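KLLA0B12012p (Kluyveromyces lactis, PDB 6Y3P) is a direct partner of the mRNA decapping enzyme Dcp2, with a C-terminal ATP-grasp domain of the tubulin-tyrosine ligase family that probably binds ATP. Local coordinates at residues R292-E295 / I296-Q299. Sequence-based numbering, arbitrary orientation.
With SO4 (sulfate ion), chain D.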
loop_
_atom_site.group_PDB
_atom_site.type_symbol
_atom_site.label_atom_id
_atom_site.label_comp_id
_atom_site.label_asym_id
_atom_site.label_seq_id
_atom_site.Cartn_x
_atom_site.Cartn_y
_atom_site.Cartn_z
ATOM N N ARG A 292 -6.468 6.145 20.747
ATOM C CA ARG A 292 -5.725 6.676 19.613
ATOM C C ARG A 292 -5.441 5.547 18.629
ATOM O O ARG A 292 -5.562 5.751 17.431
ATOM C CB ARG A 292 -4.437 7.364 20.055
ATOM C CG ARG A 292 -4.653 8.651 20.835
ATOM C CD ARG A 292 -5.567 9.652 20.144
ATOM N NE ARG A 292 -5.196 11.001 20.555
ATOM C CZ ARG A 292 -5.451 12.106 19.870
ATOM N NH1 ARG A 292 -6.136 12.051 18.741
ATOM N NH2 ARG A 292 -4.999 13.275 20.299
ATOM N N ARG A 293 -5.146 4.339 19.134
ATOM C CA ARG A 293 -4.965 3.159 18.281
ATOM C C ARG A 293 -6.266 2.849 17.510
ATOM O O ARG A 293 -6.204 2.549 16.321
ATOM C CB ARG A 293 -4.527 1.942 19.115
ATOM C CG ARG A 293 -3.024 1.884 19.297
ATOM C CD ARG A 293 -2.600 0.673 20.066
ATOM N NE ARG A 293 -2.453 1.043 21.468
ATOM C CZ ARG A 293 -3.063 0.443 22.474
ATOM N NH1 ARG A 293 -3.850 -0.600 22.253
ATOM N NH2 ARG A 293 -2.903 0.883 23.703
ATOM N N GLU A 294 -7.437 3.001 18.174
ATOM C CA GLU A 294 -8.749 2.763 17.572
ATOM C C GLU A 294 -9.113 3.803 16.509
ATOM O O GLU A 294 -9.656 3.434 15.468
ATOM C CB GLU A 294 -9.839 2.635 18.646
ATOM C CG GLU A 294 -10.956 1.666 18.261
ATOM C CD GLU A 294 -10.571 0.323 17.649
ATOM O OE1 GLU A 294 -9.895 -0.484 18.333
ATOM O OE2 GLU A 294 -10.974 0.068 16.487
ATOM N N GLU A 295 -8.754 5.073 16.745
ATOM C CA GLU A 295 -8.959 6.197 15.831
ATOM C C GLU A 295 -8.084 5.990 14.583
ATOM O O GLU A 295 -8.520 6.310 13.471
ATOM C CB GLU A 295 -8.566 7.513 16.518
ATOM C CG GLU A 295 -9.651 8.148 17.370
ATOM C CD GLU A 295 -9.199 9.235 18.335
ATOM O OE1 GLU A 295 -8.128 9.843 18.103
ATOM O OE2 GLU A 295 -9.932 9.488 19.321
ATOM N N ILE A 296 -6.855 5.438 14.762
ATOM C CA ILE A 296 -5.968 5.140 13.641
ATOM C C ILE A 296 -6.612 3.998 12.783
ATOM O O ILE A 296 -6.543 4.015 11.547
ATOM C CB ILE A 296 -4.539 4.816 14.177
ATOM C CG1 ILE A 296 -3.799 6.120 14.559
ATOM C CG2 ILE A 296 -3.708 3.986 13.186
ATOM C CD1 ILE A 296 -2.474 5.924 15.537
ATOM N N ARG A 297 -7.257 3.033 13.450
ATOM C CA ARG A 297 -7.908 1.923 12.755
ATOM C C ARG A 297 -9.124 2.455 11.980
ATOM O O ARG A 297 -9.303 2.117 10.822
ATOM C CB ARG A 297 -8.342 0.855 13.764
ATOM C CG ARG A 297 -7.525 -0.414 13.695
ATOM C CD ARG A 297 -7.717 -1.248 14.939
ATOM N NE ARG A 297 -6.408 -1.507 15.526
ATOM C CZ ARG A 297 -6.103 -1.350 16.808
ATOM N NH1 ARG A 297 -7.034 -0.970 17.681
ATOM N NH2 ARG A 297 -4.869 -1.585 17.234
ATOM N N THR A 298 -9.931 3.307 12.619
ATOM C CA THR A 298 -11.110 3.944 12.027
ATOM C C THR A 298 -10.697 4.713 10.772
ATOM O O THR A 298 -11.229 4.413 9.705
ATOM C CB THR A 298 -11.829 4.731 13.109
ATOM O OG1 THR A 298 -12.197 3.757 14.091
ATOM C CG2 THR A 298 -13.085 5.469 12.593
ATOM N N GLN A 299 -9.680 5.598 10.874
ATOM C CA GLN A 299 -9.113 6.321 9.708
ATOM C C GLN A 299 -8.647 5.377 8.612
ATOM O O GLN A 299 -8.900 5.647 7.437
ATOM C CB GLN A 299 -7.907 7.180 10.098
ATOM C CG GLN A 299 -8.195 8.305 11.070
ATOM C CD GLN A 299 -6.899 8.953 11.482
ATOM O OE1 GLN A 299 -6.253 9.651 10.686
ATOM N NE2 GLN A 299 -6.482 8.714 12.734
HETATM S S SO4 D . -4.538 -2.272 25.888
HETATM O O1 SO4 D . -4.515 -0.908 26.422
HETATM O O2 SO4 D . -5.791 -2.930 26.271
HETATM O O3 SO4 D . -4.452 -2.216 24.429
HETATM O O4 SO4 D . -3.394 -3.023 26.425
#
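Arg292 O accepts the backbone N-H of Ile296, and the i to i+4 pattern of an alpha helix repeats through Gln299. Both segments belong to helix 290-313 of the ATP-grasp domain, near its N-terminal end. The ethyl branch of Ile296 runs beside the same carbonyl, with CG1 3.4 Å from Arg292 O. The end of the Arg292 side chain leads away from 296-299, and its NH1 forms a salt bridge with Glu295 OE1 at 3.0 Å, three residues on. Arg293 O receives Arg297 N and also lies over one face of the Arg297 guanidinium, toward its rim. The Arg293 chain leads away from 296-299, and its NH1 donates to O3 of a sulfate at 2.8 Å. Lys286 binds the same anion, which probably came from the crystallisation liquor. Asp283 forms salt bridges with both Arg293 and Arg297, so a carboxylate is shared by two arginines whose like charges it would partly offset. Glu294 bends back at chi2 (45°), which brings its carboxylate to Arg297. Arg297 NH1 meets Glu294 OE1 at 3.0 Å, within the guanidinium plane but from above the carboxylate plane; the two planes are 50° apart. Glu294 O takes two donors from Thr298, the backbone N and OG1. The hydroxyl lies beside its own backbone N (chi1 -61°), which turns it back toward that carbonyl. Glu295 O receives Gln299 N. Gln299 NE2 donates to Tyr339 O and OE1 accepts from Val341 N; Gln299 NE2 also makes a weak bond to Glu295 O at 3.2 Å.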